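Side-chain contacts in DNA primase (Aquifex aeolicus, PDB 2AU3), which probably synthesises, as an RNA polymerase, the short RNA primers on single-stranded DNA that DNA polymerase extends during replication: residues A67-F70 against V71-E75; D110-C113 against D114-E118. One frame throughout, in Å; residues are numbered along the deposited sequence.

Contact 1: residues A67-F70 against V71-E75; sequences AIKF and VSLYE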
# COMPACT_ATOMS: atom_id res chain seq x y z
N ALA A 67 14.79 1.66 -15.57
CA ALA A 67 15.58 2.25 -16.63
C ALA A 67 14.89 2.16 -18.00
O ALA A 67 14.88 3.14 -18.75
CB ALA A 67 16.96 1.59 -16.68
N ILE A 68 14.33 1.00 -18.34
CA ILE A 68 13.63 0.86 -19.61
C ILE A 68 12.50 1.89 -19.71
O ILE A 68 12.27 2.51 -20.77
CB ILE A 68 13.03 -0.55 -19.75
CG1 ILE A 68 14.15 -1.60 -19.85
CG2 ILE A 68 12.08 -0.60 -20.99
CD1 ILE A 68 13.67 -3.06 -19.68
N LYS A 69 11.77 2.04 -18.61
CA LYS A 69 10.65 2.96 -18.55
C LYS A 69 11.11 4.40 -18.76
O LYS A 69 10.45 5.17 -19.45
CB LYS A 69 9.92 2.81 -17.22
CG LYS A 69 8.92 3.92 -16.97
CD LYS A 69 7.78 3.41 -16.13
CE LYS A 69 6.59 4.32 -16.22
NZ LYS A 69 5.92 4.39 -14.89
N PHE A 70 12.25 4.77 -18.17
CA PHE A 70 12.79 6.11 -18.43
C PHE A 70 12.97 6.35 -19.94
O PHE A 70 12.57 7.38 -20.48
CB PHE A 70 14.12 6.37 -17.71
CG PHE A 70 14.72 7.73 -18.05
CD1 PHE A 70 14.28 8.88 -17.40
CD2 PHE A 70 15.63 7.85 -19.09
CE1 PHE A 70 14.79 10.14 -17.74
CE2 PHE A 70 16.15 9.11 -19.44
CZ PHE A 70 15.73 10.25 -18.78
N VAL A 71 13.61 5.41 -20.62
CA VAL A 71 13.86 5.55 -22.05
C VAL A 71 12.54 5.65 -22.82
O VAL A 71 12.38 6.51 -23.71
CB VAL A 71 14.78 4.42 -22.60
CG1 VAL A 71 14.94 4.52 -24.14
CG2 VAL A 71 16.13 4.45 -21.91
N SER A 72 11.58 4.80 -22.43
CA SER A 72 10.24 4.84 -23.03
C SER A 72 9.63 6.23 -22.95
O SER A 72 9.00 6.71 -23.91
CB SER A 72 9.30 3.85 -22.33
OG SER A 72 8.02 3.87 -22.92
N LEU A 73 9.79 6.88 -21.80
CA LEU A 73 9.20 8.20 -21.62
C LEU A 73 10.02 9.26 -22.35
O LEU A 73 9.46 10.11 -23.06
CB LEU A 73 9.04 8.57 -20.13
CG LEU A 73 8.09 7.71 -19.29
CD1 LEU A 73 8.30 8.02 -17.78
CD2 LEU A 73 6.65 7.96 -19.68
N TYR A 74 11.34 9.20 -22.21
CA TYR A 74 12.19 10.14 -22.93
C TYR A 74 12.00 10.07 -24.45
O TYR A 74 11.85 11.11 -25.11
CB TYR A 74 13.67 9.97 -22.55
CG TYR A 74 14.48 11.22 -22.85
CD1 TYR A 74 14.62 12.23 -21.89
CD2 TYR A 74 15.05 11.41 -24.11
CE1 TYR A 74 15.36 13.40 -22.18
CE2 TYR A 74 15.79 12.56 -24.41
CZ TYR A 74 15.94 13.55 -23.45
OH TYR A 74 16.66 14.67 -23.76
N GLU A 75 11.94 8.87 -25.01
CA GLU A 75 11.89 8.73 -26.47
C GLU A 75 10.47 8.72 -27.04
O GLU A 75 10.29 8.69 -28.27
CB GLU A 75 12.64 7.49 -26.93
CG GLU A 75 14.08 7.42 -26.43
CD GLU A 75 15.02 8.40 -27.13
OE1 GLU A 75 14.60 9.06 -28.12
OE2 GLU A 75 16.19 8.51 -26.69
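Phe70 and Tyr74, one turn apart on helix 67-75, run side by side and point the same way, forming the aromatic part of this contact. Their planes differ by only 28°, yet the rings are slid past one another, with centroids 5.8 Å apart, and overlap little. The closest approach is oblique to both rings, CZ of Phe70 lying 3.9 Å from CD1 of Tyr74. In each residue CG stands anti to the backbone N (chi1 176° in Phe70, -158° in Tyr74), which sends both rings off the same flank of the helix. There Tyr23 of helix 16-23 meets both, edge-to-face with Phe70 and with inclined planes at Tyr74.

Apolar contacts beyond the ring pair are looser. CG of Lys69 lies 4.2 Å from CD1 of Leu73, and CG2 of Val71 comes no nearer than 4.4 Å to the Phe70 ring, at CD2.

The backbone supplies a regular alpha-helical ladder. Val71 N donates to Ala67 O, Ser72 N to Ile68 O and Leu73 N to Lys69 O. The rung from Tyr74 N to Phe70 O is 2.8 Å long and almost straight. CG2 of Val71 also sits beside this ladder, 3.6 Å from Ala67 O.

The charged end of Lys69 leaves the segment altogether: NZ forms salt bridges with Asp114 and Asp110 of helix 101-122 and a hydrogen bond to Gly64 O. The chemistry implies a helix of the CHC2 zinc-binding domain whose apolar side chains face helices 6-13, 16-23 and 79-90, Ile68 packing on Leu10, Ala82 and Leu86, while Lys69 carries a buried charge that its two carboxylates would offset.

Contact 2: residues D110-C113 against D114-E118; sequences DRVC and DFYRE
Asp114 leans back over the preceding turn of helix 101-122, its OD2 only 3.5 Å from OD2 of Asp110. The two carboxylates stand almost perpendicular, with planes 89° apart, a crowding of like charge that Lys69 NZ, in salt bridge with both, would relieve. CG of Asp114 is anti to its carbonyl carbon (chi1 -61°), a turn that brings the carboxylate over Asp110 O. A water lies 2.6 Å from Asp110 OD1 and 3.1 Å from Asp114 OD1, placed to donate to either. With an alanine in place of Asp114, Lys69 is likely to lose one of its two carboxylates and Arg117 its mate on this helix.

Phe115 puts CB 3.4 Å from Val112 O, and its ring packs on Leu154 and Pro149. Its backbone N, which donates to Arg111 O, also lies at the edge of the Arg111 guanidinium, 3.6 Å from NH1. Helix 101-122 packs against both the zinc-binding domain, through Lys69, and the antiparallel sheet of the core, on whose side Tyr116 lies. The tyrosine runs alongside Val112, whose CG1 reaches CE2 of Tyr116 obliquely at 3.5 Å. Phe203 meets that ring edge-to-face, and OH is hydrogen-bonded to Asp183.

Arg117 curls back, bent at chi3, and its NH1 forms a salt bridge of 2.8 Å with OD1 of Asp114. The nitrogen arrives on the anti side of OD1, 31° out of the carboxylate plane, while NH2 forms a second salt bridge with Asp144. Glu118 N continues the helical ladder by donating to Asp114 O.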
# COMPACT_ATOMS: atom_id res chain seq x y z
N ASP A 110 1.31 -0.99 -15.01
CA ASP A 110 2.15 0.16 -14.72
C ASP A 110 1.87 1.33 -15.66
O ASP A 110 1.88 2.50 -15.22
CB ASP A 110 3.62 -0.23 -14.77
CG ASP A 110 4.52 0.91 -14.35
OD1 ASP A 110 4.65 1.15 -13.12
OD2 ASP A 110 5.06 1.66 -15.19
N ARG A 111 1.63 1.04 -16.93
CA ARG A 111 1.30 2.07 -17.90
C ARG A 111 -0.06 2.71 -17.59
O ARG A 111 -0.29 3.90 -17.86
CB ARG A 111 1.28 1.50 -19.32
CG ARG A 111 0.88 2.52 -20.35
CD ARG A 111 1.92 3.65 -20.45
NE ARG A 111 1.58 4.69 -21.41
CZ ARG A 111 0.94 5.81 -21.11
NH1 ARG A 111 0.47 6.03 -19.87
NH2 ARG A 111 0.74 6.71 -22.06
N VAL A 112 -0.99 1.89 -17.12
CA VAL A 112 -2.32 2.37 -16.79
C VAL A 112 -2.23 3.24 -15.52
O VAL A 112 -2.88 4.26 -15.42
CB VAL A 112 -3.30 1.19 -16.61
CG1 VAL A 112 -4.62 1.65 -15.94
CG2 VAL A 112 -3.61 0.54 -17.95
N CYS A 113 -1.36 2.86 -14.60
CA CYS A 113 -1.06 3.71 -13.44
C CYS A 113 -0.59 5.11 -13.86
O CYS A 113 -1.09 6.13 -13.35
CB CYS A 113 -0.01 3.03 -12.55
SG CYS A 113 0.36 3.93 -11.01
N ASP A 114 0.31 5.17 -14.85
CA ASP A 114 0.84 6.45 -15.36
C ASP A 114 -0.24 7.29 -16.02
O ASP A 114 -0.23 8.53 -15.93
CB ASP A 114 1.95 6.20 -16.40
CG ASP A 114 3.15 5.44 -15.81
OD1 ASP A 114 3.44 5.58 -14.59
OD2 ASP A 114 3.84 4.67 -16.50
N PHE A 115 -1.16 6.61 -16.69
CA PHE A 115 -2.29 7.26 -17.36
C PHE A 115 -3.20 7.96 -16.34
O PHE A 115 -3.57 9.14 -16.48
CB PHE A 115 -3.08 6.22 -18.18
CG PHE A 115 -4.44 6.69 -18.59
CD1 PHE A 115 -4.58 7.68 -19.55
CD2 PHE A 115 -5.58 6.17 -17.99
CE1 PHE A 115 -5.84 8.15 -19.93
CE2 PHE A 115 -6.85 6.62 -18.36
CZ PHE A 115 -6.97 7.62 -19.34
N TYR A 116 -3.57 7.22 -15.30
CA TYR A 116 -4.38 7.75 -14.21
C TYR A 116 -3.71 8.90 -13.45
O TYR A 116 -4.37 9.88 -13.08
CB TYR A 116 -4.69 6.65 -13.23
CG TYR A 116 -5.66 5.60 -13.69
CD1 TYR A 116 -6.72 5.92 -14.55
CD2 TYR A 116 -5.58 4.30 -13.21
CE1 TYR A 116 -7.64 4.92 -14.96
CE2 TYR A 116 -6.52 3.32 -13.58
CZ TYR A 116 -7.53 3.64 -14.44
OH TYR A 116 -8.44 2.67 -14.78
N ARG A 117 -2.41 8.75 -13.19
CA ARG A 117 -1.63 9.82 -12.55
C ARG A 117 -1.68 11.10 -13.38
O ARG A 117 -1.96 12.16 -12.86
CB ARG A 117 -0.17 9.40 -12.34
CG ARG A 117 0.70 10.52 -11.82
CD ARG A 117 2.22 10.29 -11.97
NE ARG A 117 2.64 9.06 -11.31
CZ ARG A 117 3.09 8.01 -11.96
NH1 ARG A 117 3.20 8.07 -13.29
NH2 ARG A 117 3.45 6.90 -11.31
N GLU A 118 -1.42 10.98 -14.68
CA GLU A 118 -1.49 12.13 -15.57
C GLU A 118 -2.89 12.72 -15.56
O GLU A 118 -3.06 13.94 -15.64
CB GLU A 118 -1.17 11.71 -17.01
CG GLU A 118 -0.15 12.61 -17.71
CD GLU A 118 -0.76 13.50 -18.77
OE1 GLU A 118 -1.21 14.61 -18.41
OE2 GLU A 118 -0.80 13.09 -19.98
O HOH W 1 3.40 3.30 -12.51

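In the fold
Contacts 1 and 2 come in series along the chain, with centres about 14 Å apart, and are joined by one lysine. Lys69 NZ of contact 1 lies 2.6 Å from Asp114 OD2 and 2.9 Å from Asp110 OD2 of contact 2, so two salt bridges tie helix 67-75 of the zinc-binding domain to helix 101-122. Neither contact supplies a ligand to the zinc ion held by Cys37, His40, Cys58 and Cys61; the side chains of Leu73 and Arg117 come within about 9 Å and 8 Å of the metal. The predicted magnesium-binding residues Glu251, Asp295 and Asp297 belong to neither contact.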